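Local atomic coordinates of SPbeta prophage-derived uncharacterized protein YopX (Bacillus subtilis, PDB entry 2I2L), a protein that is of unknown function, encoded in the SPbeta prophage region of the Bacillus subtilis genome, and forms a homodimer built largely of beta strands. Residues N2-V7 with F64-S69. Sequence-based numbering, arbitrary orientation.
Sequences NTAYRV and FIYDRS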
ATOM      1  N   ASN B   2       7.491   2.239   5.613  1.00 52.37           N
ATOM      2  CA  ASN B   2       6.546   2.093   4.507  1.00 49.25           C
ATOM      3  C   ASN B   2       7.379   2.228   3.245  1.00 46.31           C
ATOM      4  O   ASN B   2       7.424   3.292   2.631  1.00 45.66           O
ATOM      5  CB  ASN B   2       5.517   3.219   4.575  1.00 50.00           C
ATOM      6  CG  ASN B   2       6.107   4.502   5.140  1.00 48.67           C
ATOM      7  OD1 ASN B   2       7.054   5.071   4.589  1.00 46.52           O
ATOM      8  ND2 ASN B   2       5.554   4.957   6.254  1.00 49.48           N
ATOM      9  N   THR B   3       8.048   1.159   2.849  1.00 43.27           N
ATOM     10  CA  THR B   3       8.895   1.279   1.684  1.00 40.95           C
ATOM     11  C   THR B   3       9.087   0.028   0.846  1.00 38.80           C
ATOM     12  O   THR B   3       9.471   0.120  -0.315  1.00 37.80           O
ATOM     13  CB  THR B   3      10.261   1.864   2.119  1.00 40.16           C
ATOM     14  OG1 THR B   3      10.216   3.288   1.984  1.00 38.29           O
ATOM     15  CG2 THR B   3      11.395   1.303   1.292  1.00 41.18           C
ATOM     16  N   ALA B   4       8.804  -1.135   1.421  1.00 37.98           N
ATOM     17  CA  ALA B   4       8.969  -2.401   0.698  1.00 35.81           C
ATOM     18  C   ALA B   4       8.232  -2.453  -0.639  1.00 34.09           C
ATOM     19  O   ALA B   4       7.051  -2.104  -0.741  1.00 33.50           O
ATOM     20  CB  ALA B   4       8.524  -3.577   1.571  1.00 33.28           C
ATOM     21  N   TYR B   5       8.957  -2.884  -1.664  1.00 32.31           N
ATOM     22  CA  TYR B   5       8.396  -3.036  -2.998  1.00 30.28           C
ATOM     23  C   TYR B   5       9.309  -3.988  -3.763  1.00 29.98           C
ATOM     24  O   TYR B   5      10.416  -4.309  -3.306  1.00 28.68           O
ATOM     25  CB  TYR B   5       8.315  -1.686  -3.736  1.00 26.20           C
ATOM     26  CG  TYR B   5       9.645  -1.170  -4.220  1.00 21.82           C
ATOM     27  CD1 TYR B   5      10.426  -0.361  -3.412  1.00 20.52           C
ATOM     28  CD2 TYR B   5      10.170  -1.581  -5.451  1.00 20.45           C
ATOM     29  CE1 TYR B   5      11.707   0.024  -3.801  1.00 21.20           C
ATOM     30  CE2 TYR B   5      11.443  -1.213  -5.850  1.00 18.63           C
ATOM     31  CZ  TYR B   5      12.214  -0.411  -5.016  1.00 21.29           C
ATOM     32  OH  TYR B   5      13.512  -0.078  -5.355  1.00 20.93           O
ATOM     33  N   ARG B   6       8.820  -4.448  -4.909  1.00 30.09           N
ATOM     34  CA  ARG B   6       9.562  -5.334  -5.802  1.00 30.84           C
ATOM     35  C   ARG B   6       9.084  -5.015  -7.219  1.00 30.69           C
ATOM     36  O   ARG B   6       7.913  -4.699  -7.430  1.00 30.69           O
ATOM     37  CB  ARG B   6       9.292  -6.819  -5.475  1.00 30.25           C
ATOM     38  CG  ARG B   6       7.826  -7.141  -5.239  1.00 32.12           C
ATOM     39  CD  ARG B   6       7.353  -8.405  -5.947  1.00 33.62           C
ATOM     40  NE  ARG B   6       7.360  -9.595  -5.098  1.00 33.68           N
ATOM     41  CZ  ARG B   6       6.329 -10.434  -4.981  1.00 34.46           C
ATOM     42  NH1 ARG B   6       5.199 -10.223  -5.655  1.00 30.01           N
ATOM     43  NH2 ARG B   6       6.423 -11.491  -4.182  1.00 36.10           N
ATOM     44  N   VAL B   7       9.991  -5.052  -8.184  1.00 31.15           N
ATOM     45  CA  VAL B   7       9.600  -4.797  -9.560  1.00 31.54           C
ATOM     46  C   VAL B   7      10.020  -5.940 -10.453  1.00 32.12           C
ATOM     47  O   VAL B   7      11.130  -6.467 -10.348  1.00 30.97           O
ATOM     48  CB  VAL B   7      10.217  -3.505 -10.134  1.00 30.08           C
ATOM     49  CG1 VAL B   7       9.622  -2.294  -9.464  1.00 30.39           C
ATOM     50  CG2 VAL B   7      11.699  -3.528  -9.952  1.00 30.82           C
ATOM     51  N   PHE B  64       6.771  -9.549   5.312  1.00 46.85           N
ATOM     52  CA  PHE B  64       6.335  -8.543   4.348  1.00 42.76           C
ATOM     53  C   PHE B  64       5.712  -9.341   3.205  1.00 41.31           C
ATOM     54  O   PHE B  64       6.283 -10.337   2.768  1.00 41.35           O
ATOM     55  CB  PHE B  64       7.526  -7.744   3.824  1.00 39.98           C
ATOM     56  CG  PHE B  64       7.575  -6.337   4.326  1.00 38.84           C
ATOM     57  CD1 PHE B  64       8.719  -5.847   4.958  1.00 38.09           C
ATOM     58  CD2 PHE B  64       6.473  -5.497   4.183  1.00 36.57           C
ATOM     59  CE1 PHE B  64       8.764  -4.540   5.439  1.00 36.90           C
ATOM     60  CE2 PHE B  64       6.506  -4.192   4.657  1.00 37.34           C
ATOM     61  CZ  PHE B  64       7.654  -3.709   5.291  1.00 36.96           C
ATOM     62  N   ILE B  65       4.543  -8.927   2.731  1.00 40.08           N
ATOM     63  CA  ILE B  65       3.886  -9.646   1.649  1.00 39.43           C
ATOM     64  C   ILE B  65       3.578  -8.671   0.514  1.00 39.08           C
ATOM     65  O   ILE B  65       3.056  -7.579   0.751  1.00 38.54           O
ATOM     66  CB  ILE B  65       2.587 -10.343   2.165  1.00 39.36           C
ATOM     67  CG1 ILE B  65       2.365 -11.662   1.422  1.00 40.49           C
ATOM     68  CG2 ILE B  65       1.386  -9.454   1.960  1.00 39.33           C
ATOM     69  CD1 ILE B  65       1.295 -12.561   2.053  1.00 39.95           C
ATOM     70  N   TYR B  66       3.930  -9.064  -0.712  1.00 38.88           N
ATOM     71  CA  TYR B  66       3.714  -8.245  -1.913  1.00 37.66           C
ATOM     72  C   TYR B  66       2.490  -8.778  -2.675  1.00 39.97           C
ATOM     73  O   TYR B  66       1.502  -9.125  -2.044  1.00 40.61           O
ATOM     74  CB  TYR B  66       4.975  -8.286  -2.775  1.00 32.84           C
ATOM     75  CG  TYR B  66       6.233  -7.818  -2.052  1.00 27.96           C
ATOM     76  CD1 TYR B  66       6.663  -6.485  -2.137  1.00 25.11           C
ATOM     77  CD2 TYR B  66       6.990  -8.707  -1.289  1.00 24.53           C
ATOM     78  CE1 TYR B  66       7.812  -6.049  -1.492  1.00 21.79           C
ATOM     79  CE2 TYR B  66       8.143  -8.285  -0.634  1.00 25.36           C
ATOM     80  CZ  TYR B  66       8.553  -6.951  -0.738  1.00 24.88           C
ATOM     81  OH  TYR B  66       9.709  -6.535  -0.100  1.00 21.93           O
ATOM     82  N   ASP B  67       2.529  -8.861  -4.005  1.00 44.03           N
ATOM     83  CA  ASP B  67       1.362  -9.379  -4.739  1.00 47.40           C
ATOM     84  C   ASP B  67       1.554 -10.773  -5.343  1.00 49.92           C
ATOM     85  O   ASP B  67       1.377 -10.985  -6.547  1.00 49.39           O
ATOM     86  CB  ASP B  67       0.963  -8.383  -5.807  1.00 47.72           C
ATOM     87  CG  ASP B  67       0.570  -7.050  -5.211  1.00 49.48           C
ATOM     88  OD1 ASP B  67       1.457  -6.424  -4.590  1.00 49.69           O
ATOM     89  OD2 ASP B  67      -0.612  -6.639  -5.346  1.00 46.72           O
ATOM     90  N   ARG B  68       1.859 -11.727  -4.462  1.00 51.82           N
ATOM     91  CA  ARG B  68       2.153 -13.115  -4.822  1.00 52.54           C
ATOM     92  C   ARG B  68       1.062 -14.171  -4.600  1.00 51.11           C
ATOM     93  O   ARG B  68      -0.079 -13.852  -4.267  1.00 51.57           O
ATOM     94  CB  ARG B  68       3.398 -13.539  -4.051  1.00 55.25           C
ATOM     95  CG  ARG B  68       3.210 -13.416  -2.558  1.00 57.33           C
ATOM     96  CD  ARG B  68       4.081 -12.329  -1.966  1.00 61.64           C
ATOM     97  NE  ARG B  68       5.475 -12.748  -1.835  1.00 64.83           N
ATOM     98  CZ  ARG B  68       6.330 -12.240  -0.946  1.00 66.76           C
ATOM     99  NH1 ARG B  68       5.936 -11.290  -0.105  1.00 66.02           N
ATOM    100  NH2 ARG B  68       7.582 -12.685  -0.893  1.00 68.09           N
ATOM    101  N   SER B  69       1.443 -15.437  -4.799  1.00 49.34           N
ATOM    102  CA  SER B  69       0.552 -16.593  -4.623  1.00 48.13           C
ATOM    103  C   SER B  69       0.822 -17.224  -3.257  1.00 46.85           C
ATOM    104  O   SER B  69       1.972 -17.370  -2.858  1.00 48.17           O
ATOM    105  CB  SER B  69       0.807 -17.658  -5.706  1.00 47.37           C
ATOM    106  OG  SER B  69       0.588 -17.166  -7.018  1.00 45.92           O
TER
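Packing of the side chains of Ala4 and Arg6 and of the Tyr5 backbone, at and just before the start of strand 5-8, against the bend linking strands 63-65 and 68-74 makes this contact; the two segments share no hydrogen bond, and the nearest CA atoms, those of Tyr5 and Tyr66, stay 7.1 Å apart. Ala4 sets its methyl on the face of Phe64: its CB stands 3.7 Å from the centroid of the Phe64 ring and 8° off the ring normal, a CH-pi contact centred over the face. The same methyl touches the phenol end of Tyr66, with Ala4 CB 3.6 Å from Tyr66 OH. The Tyr66 ring turns its edge to the backbone of residues 4-5, Tyr5 N lying 3.4 Å from Tyr66 CE1. The bent chain of Arg6 runs over the root of that ring, Arg6 CG being 3.4 Å from Tyr66 CD1. The guanidinium plane, tilted 21° from the ring, covers Tyr66 CB, which lies 3.4 Å from Arg6 CZ. The like-charged Arg68 guanidinium lies close, its plane at 77° to that of Arg6, though their exact spacing is doubtful; Arg6 NE is hydrogen-bonded to Tyr15 OH. Segment 64-69 leaves the antiparallel sheet of strands 5-8, 53-60 and 63-65 and enters the five-stranded one, where 68-74 pairs with 115-122, whose Asp122 touches both arginines and may offset their charge.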